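Local coordinates for type III chaperone protein ShcA (Pseudomonas syringae pv. tomato, PDB 4G6T) that probably acts as a class IA type III secretion chaperone of the CesT family, binding its partner effector before export, at residues 64-67 and 68-72; 74-77 and 78-81. All coordinates share one frame; numbering follows the deposited sequence.

Interaction 1. Residues 64-67 and 68-72; sequences KDIP and QQCLL
I66 reaches forward over the first helical turn with its CG2 methyl, which lies 3.8 Å from C70 CB and 4.2 Å from L71 CG. This is the inward-facing part of the contact, and a single branch of the isoleucine makes it: with chi1 at -73°, CG1 stands beside the backbone N, leaving CG2 anti to that nitrogen and next to the carbonyl carbon, on the side where the chain runs on into the helix. L71, which receives it, is buried. In the backbone of the same turn, P67 O accepts two bonds. C70 N donates at 2.9 Å, lying 57° out of the carbonyl plane of P67 rather than within it. The second donor, L71 N, is weak at 3.4 Å from P67 O.

These positions define the motif. P67 occupies the N-cap, so I66 is the residue just before the cap and L71 the fourth residue of the helix; an apolar contact between these two places is a hydrophobic staple. Backbone angles agree, because I66 and P67 are extended whereas Q68 already has helical values. Proline has no side-chain acceptor with which to cap the first helical N-H groups; both hydrogen bonds between 64-67 and 68-72 end on its carbonyl oxygen.

The proline ring lies on the exposed side, yet packing there is also close: its CD atom comes within 3.5 Å of C70 SG and its CG within 3.6 Å of the same sulfur. C70 was modelled in two conformers, and these approaches hold for one of them. The loose part belongs to the glutamines. Q68 leads away from the loop beyond CB, its chain extended, and the end of Q69 likewise leads away; both residues are exposed.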
loop_
_atom_site.group_PDB
_atom_site.type_symbol
_atom_site.label_atom_id
_atom_site.label_comp_id
_atom_site.label_asym_id
_atom_site.label_seq_id
_atom_site.Cartn_x
_atom_site.Cartn_y
_atom_site.Cartn_z
ATOM N N LYS A 64 18.015 9.689 -11.417
ATOM C CA LYS A 64 18.776 8.783 -12.272
ATOM C C LYS A 64 20.267 8.655 -11.901
ATOM O O LYS A 64 20.872 7.606 -12.118
ATOM C CB LYS A 64 18.622 9.295 -13.722
ATOM C CG LYS A 64 19.375 8.542 -14.814
ATOM C CD LYS A 64 18.963 7.077 -14.933
ATOM C CE LYS A 64 19.696 6.394 -16.087
ATOM N NZ LYS A 64 18.951 5.211 -16.597
ATOM N N ASP A 65 20.838 9.691 -11.295
ATOM C CA ASP A 65 22.277 9.729 -10.994
ATOM C C ASP A 65 22.586 9.723 -9.487
ATOM O O ASP A 65 23.722 10.051 -9.082
ATOM C CB ASP A 65 22.902 10.997 -11.607
ATOM C CG ASP A 65 22.798 11.050 -13.138
ATOM O OD1 ASP A 65 22.951 10.003 -13.817
ATOM O OD2 ASP A 65 22.596 12.171 -13.656
ATOM N N ILE A 66 21.590 9.406 -8.641
ATOM C CA ILE A 66 21.872 9.171 -7.226
ATOM C C ILE A 66 22.783 7.962 -7.224
ATOM O O ILE A 66 22.477 6.993 -7.881
ATOM C CB ILE A 66 20.614 8.867 -6.391
ATOM C CG1 ILE A 66 19.786 10.122 -6.198
ATOM C CG2 ILE A 66 21.003 8.430 -4.990
ATOM C CD1 ILE A 66 20.258 10.975 -5.040
ATOM N N PRO A 67 23.923 8.055 -6.528
ATOM C CA PRO A 67 24.843 6.917 -6.518
ATOM C C PRO A 67 24.165 5.714 -5.855
ATOM O O PRO A 67 23.451 5.914 -4.867
ATOM C CB PRO A 67 26.005 7.394 -5.646
ATOM C CG PRO A 67 25.898 8.864 -5.578
ATOM C CD PRO A 67 24.440 9.191 -5.765
ATOM N N GLN A 68 24.399 4.527 -6.404
ATOM C CA GLN A 68 23.844 3.280 -5.833
ATOM C C GLN A 68 24.317 3.102 -4.392
ATOM O O GLN A 68 23.530 2.596 -3.550
ATOM C CB GLN A 68 24.128 2.051 -6.677
ATOM C CG GLN A 68 23.321 1.886 -7.957
ATOM C CD GLN A 68 24.023 0.929 -8.917
ATOM O OE1 GLN A 68 25.154 1.171 -9.312
ATOM N NE2 GLN A 68 23.373 -0.147 -9.278
ATOM N N GLN A 69 25.526 3.547 -4.051
ATOM C CA GLN A 69 25.962 3.567 -2.632
ATOM C C GLN A 69 25.046 4.326 -1.672
ATOM O O GLN A 69 24.891 3.938 -0.506
ATOM C CB GLN A 69 27.398 4.121 -2.482
ATOM C CG GLN A 69 28.405 3.363 -3.329
ATOM C CD GLN A 69 29.866 3.580 -2.937
ATOM O OE1 GLN A 69 30.209 3.653 -1.748
ATOM N NE2 GLN A 69 30.743 3.641 -3.948
ATOM N N CYS A 70 24.431 5.415 -2.148
ATOM C CA CYS A 70 23.501 6.184 -1.339
ATOM C C CYS A 70 22.214 5.388 -1.103
ATOM O O CYS A 70 21.675 5.377 0.027
ATOM C CB CYS A 70 23.129 7.488 -2.040
ATOM S SG CYS A 70 24.552 8.563 -2.306
ATOM N N LEU A 71 21.750 4.719 -2.143
ATOM C CA LEU A 71 20.518 3.924 -2.028
ATOM C C LEU A 71 20.792 2.759 -1.066
ATOM O O LEU A 71 19.964 2.456 -0.182
ATOM C CB LEU A 71 20.056 3.420 -3.364
ATOM C CG LEU A 71 19.519 4.536 -4.316
ATOM C CD1 LEU A 71 19.294 3.961 -5.681
ATOM C CD2 LEU A 71 18.268 5.190 -3.745
ATOM N N LEU A 72 21.987 2.153 -1.195
ATOM C CA LEU A 72 22.337 1.041 -0.258
ATOM C C LEU A 72 22.468 1.499 1.185
ATOM O O LEU A 72 22.171 0.706 2.106
ATOM C CB LEU A 72 23.588 0.295 -0.736
ATOM C CG LEU A 72 23.348 -0.672 -1.867
ATOM C CD1 LEU A 72 24.597 -0.984 -2.722
ATOM C CD2 LEU A 72 22.657 -1.944 -1.408
#

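Interaction 2. Residues 74-77 and 78-81; sequences GALN and PLLN
N77 and N81, one helical turn apart, are joined through their side-chain amides. N81 ND2 donates to N77 OD1 at 2.9 Å, and the N-H...O angle of 175° makes the bond almost straight. The acceptor lies close to the amide plane of N81, yet the donor stands 51° out of the carbonyl plane of N77, so the two amides are twisted against each other. N81 can fold back in this way because its CG sits between its own backbone N and carbonyl carbon (chi1 54°). A water bridges the other amide atoms, accepting from N77 ND2 at 3.0 Å and donating to N81 OD1 at 3.2 Å.

Two i to i+4 backbone bonds run across the contact. L80 N donates to L76 O at 3.3 Å, and N81 N to N77 O at 3.1 Å; just upstream, N77 N bonds G74 O at 2.9 Å, closing a type I beta turn.

Apolar contact falls to the leucines. L76 and L79 lie side by side and point the same way, L76 CD1 lying 3.9 Å from L79 CD2.

The turn links helix 68-74 to helix 77-81, and the paired asparagines also grip the chain that follows: N77 ND2 bonds P84 O and N81 OD1 bonds G83 N, in the segment leading to strand 85-88.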
loop_
_atom_site.group_PDB
_atom_site.type_symbol
_atom_site.label_atom_id
_atom_site.label_comp_id
_atom_site.label_asym_id
_atom_site.label_seq_id
_atom_site.Cartn_x
_atom_site.Cartn_y
_atom_site.Cartn_z
ATOM N N GLY A 74 20.567 3.991 2.456
ATOM C CA GLY A 74 19.128 4.024 2.696
ATOM C C GLY A 74 18.508 2.692 3.041
ATOM O O GLY A 74 17.592 2.683 3.894
ATOM N N ALA A 75 18.986 1.619 2.391
ATOM C CA ALA A 75 18.463 0.276 2.586
ATOM C C ALA A 75 18.636 -0.183 4.036
ATOM O O ALA A 75 17.948 -1.140 4.421
ATOM C CB ALA A 75 19.034 -0.723 1.631
ATOM N N LEU A 76 19.561 0.434 4.779
ATOM C CA LEU A 76 19.749 0.054 6.183
ATOM C C LEU A 76 18.788 0.719 7.104
ATOM O O LEU A 76 18.757 0.473 8.309
ATOM C CB LEU A 76 21.210 0.341 6.633
ATOM C CG LEU A 76 21.890 -0.637 7.598
ATOM C CD1 LEU A 76 21.861 -2.091 7.168
ATOM C CD2 LEU A 76 23.333 -0.129 7.793
ATOM N N ASN A 77 17.984 1.679 6.638
ATOM C CA ASN A 77 17.105 2.386 7.518
ATOM C C ASN A 77 16.228 1.568 8.499
ATOM O O ASN A 77 16.092 1.973 9.643
ATOM C CB ASN A 77 16.203 3.332 6.655
ATOM C CG ASN A 77 15.543 4.418 7.462
ATOM O OD1 ASN A 77 16.118 5.269 8.148
ATOM N ND2 ASN A 77 14.171 4.394 7.415
ATOM N N PRO A 78 15.657 0.462 8.039
ATOM C CA PRO A 78 14.881 -0.381 8.992
ATOM C C PRO A 78 15.688 -0.802 10.192
ATOM O O PRO A 78 15.145 -0.885 11.264
ATOM C CB PRO A 78 14.427 -1.515 8.143
ATOM C CG PRO A 78 14.403 -0.948 6.707
ATOM C CD PRO A 78 15.604 -0.060 6.687
ATOM N N LEU A 79 16.938 -1.167 9.963
ATOM C CA LEU A 79 17.793 -1.497 11.135
ATOM C C LEU A 79 17.970 -0.334 12.043
ATOM O O LEU A 79 17.868 -0.492 13.270
ATOM C CB LEU A 79 19.163 -2.029 10.636
ATOM C CG LEU A 79 20.263 -2.231 11.705
ATOM C CD1 LEU A 79 19.748 -3.291 12.661
ATOM C CD2 LEU A 79 21.588 -2.630 11.037
ATOM N N LEU A 80 18.243 0.849 11.520
ATOM C CA LEU A 80 18.605 2.006 12.296
ATOM C C LEU A 80 17.484 2.532 13.162
ATOM O O LEU A 80 17.695 2.935 14.281
ATOM C CB LEU A 80 19.148 3.117 11.412
ATOM C CG LEU A 80 20.270 2.698 10.429
ATOM C CD1 LEU A 80 20.839 3.925 9.746
ATOM C CD2 LEU A 80 21.386 1.858 11.041
ATOM N N ASN A 81 16.230 2.467 12.667
ATOM C CA ASN A 81 15.135 3.082 13.410
ATOM C C ASN A 81 13.729 2.459 13.192
ATOM O O ASN A 81 12.720 3.114 13.534
ATOM C CB ASN A 81 15.099 4.562 13.063
ATOM C CG ASN A 81 15.035 4.765 11.575
ATOM O OD1 ASN A 81 14.166 4.217 10.929
ATOM N ND2 ASN A 81 16.031 5.357 11.006
HETATM O O HOH W 1 12.674 6.415 9.123
#

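In the fold
Interactions 1 and 2 follow one another along the chain without overlapping: interaction 1 carries the loop after strand 53-59 into helix 68-74, and interaction 2 carries the end of that helix through a turn into helix 77-81. Their centres are 15 Å apart, and their side chains do not touch. Both are surface contacts on the same side of the chain's centre, interaction 1 about 21 Å and interaction 2 about 15 Å from it, measured between centres. The staple lies at the entry to helix 68-74, while the asparagine pair spans helix 77-81 and ties it to the chain beyond. No other protein chain of the assembly touches any of the four segments.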